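Local atomic coordinates of elongation factor G (Thermus thermophilus, PDB entry 2DY1), a protein that binds GTP together with a magnesium ion and is probably a GTPase that acts as an elongation factor in the translocation step of protein synthesis. Residues P384-L398 against D442-V454. Residues are numbered along the deposited sequence; the frame is centred on the assembly and turned at random.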
loop_
_atom_site.group_PDB
_atom_site.type_symbol
_atom_site.label_atom_id
_atom_site.label_comp_id
_atom_site.label_asym_id
_atom_site.label_seq_id
_atom_site.Cartn_x
_atom_site.Cartn_y
_atom_site.Cartn_z
ATOM N N PRO A 384 3.012 0.729 -13.216
ATOM C CA PRO A 384 1.965 0.971 -14.199
ATOM C C PRO A 384 1.830 -0.047 -15.311
ATOM O O PRO A 384 2.816 -0.619 -15.762
ATOM C CB PRO A 384 2.373 2.314 -14.768
ATOM C CG PRO A 384 3.864 2.121 -14.906
ATOM C CD PRO A 384 4.277 1.365 -13.641
ATOM N N VAL A 385 0.590 -0.262 -15.723
ATOM C CA VAL A 385 0.307 -1.103 -16.884
ATOM C C VAL A 385 -0.783 -0.382 -17.670
ATOM O O VAL A 385 -1.580 0.358 -17.104
ATOM C CB VAL A 385 -0.203 -2.545 -16.529
ATOM C CG1 VAL A 385 0.907 -3.358 -15.865
ATOM C CG2 VAL A 385 -1.431 -2.482 -15.647
ATOM N N ALA A 386 -0.806 -0.549 -18.993
ATOM C CA ALA A 386 -1.873 0.049 -19.780
ATOM C C ALA A 386 -2.952 -1.032 -19.853
ATOM O O ALA A 386 -2.638 -2.204 -20.041
ATOM C CB ALA A 386 -1.371 0.408 -21.186
ATOM N N LEU A 387 -4.211 -0.632 -19.668
ATOM C CA LEU A 387 -5.357 -1.545 -19.659
ATOM C C LEU A 387 -6.095 -1.593 -20.975
ATOM O O LEU A 387 -6.341 -0.551 -21.584
ATOM C CB LEU A 387 -6.391 -1.111 -18.617
ATOM C CG LEU A 387 -6.242 -1.191 -17.109
ATOM C CD1 LEU A 387 -7.654 -1.215 -16.500
ATOM C CD2 LEU A 387 -5.508 -2.430 -16.731
ATOM N N HIS A 388 -6.492 -2.792 -21.396
ATOM C CA HIS A 388 -7.231 -2.959 -22.641
ATOM C C HIS A 388 -8.375 -3.966 -22.475
ATOM O O HIS A 388 -8.154 -5.071 -21.994
ATOM C CB HIS A 388 -6.308 -3.511 -23.728
ATOM C CG HIS A 388 -4.982 -2.826 -23.810
ATOM N ND1 HIS A 388 -4.758 -1.737 -24.625
ATOM C CD2 HIS A 388 -3.811 -3.070 -23.174
ATOM C CE1 HIS A 388 -3.505 -1.340 -24.490
ATOM N NE2 HIS A 388 -2.909 -2.132 -23.616
ATOM N N PRO A 389 -9.611 -3.590 -22.826
ATOM C CA PRO A 389 -10.664 -4.598 -22.681
ATOM C C PRO A 389 -10.393 -5.633 -23.774
ATOM O O PRO A 389 -9.935 -5.280 -24.871
ATOM C CB PRO A 389 -11.946 -3.815 -22.947
ATOM C CG PRO A 389 -11.475 -2.692 -23.871
ATOM C CD PRO A 389 -10.167 -2.288 -23.240
ATOM N N LYS A 390 -10.672 -6.899 -23.486
ATOM C CA LYS A 390 -10.406 -7.961 -24.459
ATOM C C LYS A 390 -11.252 -7.833 -25.723
ATOM O O LYS A 390 -10.731 -7.941 -26.853
ATOM C CB LYS A 390 -10.615 -9.326 -23.790
ATOM C CG LYS A 390 -10.396 -10.528 -24.722
ATOM C CD LYS A 390 -10.404 -11.831 -23.926
ATOM C CE LYS A 390 -10.555 -13.068 -24.833
ATOM N NZ LYS A 390 -10.456 -14.334 -24.045
ATOM N N GLY A 391 -12.545 -7.606 -25.533
ATOM C CA GLY A 391 -13.434 -7.459 -26.669
ATOM C C GLY A 391 -14.592 -6.522 -26.378
ATOM O O GLY A 391 -14.650 -5.850 -25.349
ATOM N N ARG A 392 -15.524 -6.501 -27.315
ATOM C CA ARG A 392 -16.724 -5.677 -27.268
ATOM C C ARG A 392 -17.503 -5.716 -25.952
ATOM O O ARG A 392 -17.796 -4.663 -25.377
ATOM C CB ARG A 392 -17.598 -6.109 -28.447
ATOM C CG ARG A 392 -19.009 -5.591 -28.518
ATOM C CD ARG A 392 -19.731 -6.432 -29.565
ATOM N NE ARG A 392 -21.144 -6.107 -29.719
ATOM C CZ ARG A 392 -22.049 -6.970 -30.170
ATOM N NH1 ARG A 392 -21.679 -8.199 -30.498
ATOM N NH2 ARG A 392 -23.318 -6.607 -30.300
ATOM N N THR A 393 -17.846 -6.913 -25.479
ATOM C CA THR A 393 -18.595 -7.070 -24.233
ATOM C C THR A 393 -17.807 -6.445 -23.084
ATOM O O THR A 393 -18.361 -5.770 -22.218
ATOM C CB THR A 393 -18.849 -8.574 -23.925
ATOM O OG1 THR A 393 -19.794 -9.100 -24.868
ATOM C CG2 THR A 393 -19.408 -8.764 -22.525
ATOM N N ASP A 394 -16.502 -6.668 -23.082
ATOM C CA ASP A 394 -15.673 -6.114 -22.014
ATOM C C ASP A 394 -15.600 -4.587 -22.019
ATOM O O ASP A 394 -15.655 -3.966 -20.958
ATOM C CB ASP A 394 -14.273 -6.718 -22.095
ATOM C CG ASP A 394 -14.315 -8.232 -22.152
ATOM O OD1 ASP A 394 -14.798 -8.853 -21.185
ATOM O OD2 ASP A 394 -13.880 -8.809 -23.183
ATOM N N GLU A 395 -15.483 -3.977 -23.192
ATOM C CA GLU A 395 -15.409 -2.522 -23.250
ATOM C C GLU A 395 -16.689 -1.895 -22.682
ATOM O O GLU A 395 -16.627 -0.902 -21.970
ATOM C CB GLU A 395 -15.184 -2.041 -24.690
ATOM C CG GLU A 395 -15.186 -0.512 -24.825
ATOM C CD GLU A 395 -13.988 0.155 -24.157
ATOM O OE1 GLU A 395 -12.866 0.053 -24.697
ATOM O OE2 GLU A 395 -14.167 0.783 -23.088
ATOM N N ALA A 396 -17.837 -2.498 -22.971
ATOM C CA ALA A 396 -19.111 -1.966 -22.491
ATOM C C ALA A 396 -19.286 -2.089 -20.981
ATOM O O ALA A 396 -19.993 -1.295 -20.356
ATOM C CB ALA A 396 -20.262 -2.669 -23.187
ATOM N N ARG A 397 -18.644 -3.093 -20.401
ATOM C CA ARG A 397 -18.751 -3.360 -18.970
ATOM C C ARG A 397 -17.578 -2.820 -18.157
ATOM O O ARG A 397 -17.645 -2.788 -16.925
ATOM C CB ARG A 397 -18.815 -4.877 -18.723
ATOM C CG ARG A 397 -20.042 -5.643 -19.256
ATOM C CD ARG A 397 -19.853 -7.148 -18.988
ATOM N NE ARG A 397 -20.968 -7.971 -19.443
ATOM C CZ ARG A 397 -21.031 -9.295 -19.305
ATOM N NH1 ARG A 397 -20.045 -9.960 -18.718
ATOM N NH2 ARG A 397 -22.078 -9.966 -19.772
ATOM N N LEU A 398 -16.521 -2.390 -18.831
ATOM C CA LEU A 398 -15.310 -1.969 -18.130
ATOM C C LEU A 398 -15.451 -0.843 -17.126
ATOM O O LEU A 398 -14.961 -0.955 -15.997
ATOM C CB LEU A 398 -14.217 -1.621 -19.132
ATOM C CG LEU A 398 -12.845 -1.289 -18.545
ATOM C CD1 LEU A 398 -12.322 -2.456 -17.693
ATOM C CD2 LEU A 398 -11.897 -0.969 -19.704
ATOM N N ASP A 442 -13.807 -11.535 -12.058
ATOM C CA ASP A 442 -14.884 -11.960 -11.171
ATOM C C ASP A 442 -16.114 -11.125 -11.432
ATOM O O ASP A 442 -17.236 -11.594 -11.232
ATOM C CB ASP A 442 -14.535 -11.773 -9.690
ATOM C CG ASP A 442 -13.351 -12.589 -9.250
ATOM O OD1 ASP A 442 -12.977 -13.550 -9.950
ATOM O OD2 ASP A 442 -12.793 -12.270 -8.164
ATOM N N TYR A 443 -15.885 -9.877 -11.837
ATOM C CA TYR A 443 -16.982 -8.944 -12.112
ATOM C C TYR A 443 -17.514 -9.116 -13.534
ATOM O O TYR A 443 -18.394 -8.364 -13.965
ATOM C CB TYR A 443 -16.538 -7.496 -11.921
ATOM C CG TYR A 443 -16.111 -7.135 -10.496
ATOM C CD1 TYR A 443 -16.686 -7.762 -9.399
ATOM C CD2 TYR A 443 -15.176 -6.125 -10.273
ATOM C CE1 TYR A 443 -16.341 -7.381 -8.089
ATOM C CE2 TYR A 443 -14.826 -5.738 -8.973
ATOM C CZ TYR A 443 -15.419 -6.369 -7.896
ATOM O OH TYR A 443 -15.144 -5.947 -6.602
ATOM N N GLY A 444 -16.973 -10.089 -14.256
ATOM C CA GLY A 444 -17.455 -10.367 -15.615
ATOM C C GLY A 444 -16.733 -9.677 -16.765
ATOM O O GLY A 444 -17.204 -9.672 -17.905
ATOM N N VAL A 445 -15.564 -9.126 -16.493
ATOM C CA VAL A 445 -14.837 -8.396 -17.511
ATOM C C VAL A 445 -13.445 -8.936 -17.751
ATOM O O VAL A 445 -12.671 -9.096 -16.818
ATOM C CB VAL A 445 -14.736 -6.910 -17.102
ATOM C CG1 VAL A 445 -14.046 -6.093 -18.193
ATOM C CG2 VAL A 445 -16.140 -6.363 -16.814
ATOM N N GLU A 446 -13.135 -9.236 -19.009
ATOM C CA GLU A 446 -11.795 -9.694 -19.357
ATOM C C GLU A 446 -10.967 -8.497 -19.813
ATOM O O GLU A 446 -11.324 -7.808 -20.774
ATOM C CB GLU A 446 -11.838 -10.722 -20.501
ATOM C CG GLU A 446 -12.425 -12.065 -20.117
ATOM C CD GLU A 446 -12.531 -12.985 -21.319
ATOM O OE1 GLU A 446 -13.536 -12.891 -22.053
ATOM O OE2 GLU A 446 -11.592 -13.771 -21.524
ATOM N N VAL A 447 -9.857 -8.237 -19.124
ATOM C CA VAL A 447 -8.989 -7.131 -19.509
ATOM C C VAL A 447 -7.580 -7.655 -19.689
ATOM O O VAL A 447 -7.222 -8.697 -19.141
ATOM C CB VAL A 447 -8.957 -6.013 -18.435
ATOM C CG1 VAL A 447 -10.375 -5.600 -18.083
ATOM C CG2 VAL A 447 -8.193 -6.486 -17.206
ATOM N N GLU A 448 -6.788 -6.953 -20.489
ATOM C CA GLU A 448 -5.405 -7.361 -20.699
ATOM C C GLU A 448 -4.514 -6.184 -20.349
ATOM O O GLU A 448 -4.899 -5.037 -20.563
ATOM C CB GLU A 448 -5.159 -7.720 -22.171
ATOM C CG GLU A 448 -6.236 -8.606 -22.801
ATOM C CD GLU A 448 -6.525 -9.817 -21.963
ATOM O OE1 GLU A 448 -5.566 -10.387 -21.400
ATOM O OE2 GLU A 448 -7.708 -10.201 -21.865
ATOM N N PHE A 449 -3.325 -6.482 -19.829
ATOM C CA PHE A 449 -2.336 -5.460 -19.494
ATOM C C PHE A 449 -1.221 -5.445 -20.540
ATOM O O PHE A 449 -0.847 -6.493 -21.073
ATOM C CB PHE A 449 -1.652 -5.766 -18.153
ATOM C CG PHE A 449 -2.577 -5.824 -16.977
ATOM C CD1 PHE A 449 -3.781 -5.144 -16.968
ATOM C CD2 PHE A 449 -2.181 -6.502 -15.823
ATOM C CE1 PHE A 449 -4.577 -5.125 -15.828
ATOM C CE2 PHE A 449 -2.973 -6.485 -14.678
ATOM C CZ PHE A 449 -4.167 -5.796 -14.679
ATOM N N SER A 450 -0.691 -4.260 -20.831
ATOM C CA SER A 450 0.460 -4.148 -21.721
ATOM C C SER A 450 1.458 -3.176 -21.082
ATOM O O SER A 450 1.127 -2.451 -20.138
ATOM C CB SER A 450 0.050 -3.643 -23.107
ATOM O OG SER A 450 -0.413 -2.309 -23.059
ATOM N N VAL A 451 2.696 -3.178 -21.565
ATOM C CA VAL A 451 3.688 -2.258 -21.045
ATOM C C VAL A 451 3.281 -0.888 -21.584
ATOM O O VAL A 451 3.020 -0.738 -22.783
ATOM C CB VAL A 451 5.099 -2.594 -21.571
ATOM C CG1 VAL A 451 6.101 -1.570 -21.065
ATOM C CG2 VAL A 451 5.504 -4.003 -21.125
ATOM N N PRO A 452 3.214 0.131 -20.713
ATOM C CA PRO A 452 2.825 1.466 -21.186
ATOM C C PRO A 452 3.761 2.004 -22.259
ATOM O O PRO A 452 4.963 1.722 -22.252
ATOM C CB PRO A 452 2.916 2.332 -19.924
ATOM C CG PRO A 452 2.631 1.337 -18.797
ATOM C CD PRO A 452 3.413 0.113 -19.253
ATOM N N LYS A 453 3.195 2.801 -23.156
ATOM C CA LYS A 453 3.975 3.452 -24.205
ATOM C C LYS A 453 4.832 4.529 -23.543
ATOM O O LYS A 453 4.406 5.160 -22.580
ATOM C CB LYS A 453 3.037 4.095 -25.218
ATOM C CG LYS A 453 2.257 3.098 -26.034
ATOM C CD LYS A 453 1.301 3.806 -26.957
ATOM C CE LYS A 453 0.529 2.825 -27.814
ATOM N NZ LYS A 453 -0.425 3.547 -28.701
ATOM N N VAL A 454 6.041 4.737 -24.057
ATOM C CA VAL A 454 6.939 5.739 -23.500
ATOM C C VAL A 454 6.571 7.114 -24.040
ATOM O O VAL A 454 6.323 7.278 -25.232
ATOM C CB VAL A 454 8.408 5.437 -23.868
ATOM C CG1 VAL A 454 9.319 6.571 -23.418
ATOM C CG2 VAL A 454 8.841 4.135 -23.205
#
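Val385 lays its CG2 methyl over one face of the Phe449 ring, 3.9 Å from the centroid, in a CH-pi contact a little away from the ring centre. With CG1 anti to the carbonyl carbon (chi1 -68°), CG2 falls between backbone N and carbonyl carbon, facing the ring. Further along, on the face that carries Phe449, Val447 meets Leu398 of the helix at about a right angle, Leu398 CD1 3.7 Å from Val447 CG1; Val445, in the loop before the strand, adds its CG2 against Arg397 CB. The contact illustrates how an antiparallel edge pairing can turn an apolar face to helices and a polar one the other way: hydrogen-bonded pairs Ala386–Ser450 and His388–Glu448 flank the non-hydrogen-bonded pair Leu387–Phe449. On the polar face, His388 NE2 donates a straight bond (165°) to Ser450 OG, 2.6 Å away and nearly in the ring plane, which would limit the turning of the imidazole. Past the Pro389–Val447 pair one more backbone bond, Lys390 N to Glu446 O, carries the pairing on, and beyond it the carboxylate of Asp394 takes over: OD1 accepts Glu446 N at 2.8 Å from well above the carboxylate plane, while OD2 uses its anti lone pair for Gly391 N, at the helix N-cap. An alanine in place of Asp394 would remove both acceptors and is likely to leave the amides of Glu446 and Gly391 without their mates. At the polar edge, extended Lys390 brings NZ to Glu446 OE2 (2.8 Å) in a salt bridge, and Arg397 NH1 donates to Gly444 O, where a Schellman motif ends helix 430-442. Within domain III, strand 447-450 borders a four-stranded antiparallel sheet; strand 383-389 pairs on its other side with strand 423-427, and Leu433 of helix 430-442 packs on both Val385 and Phe449.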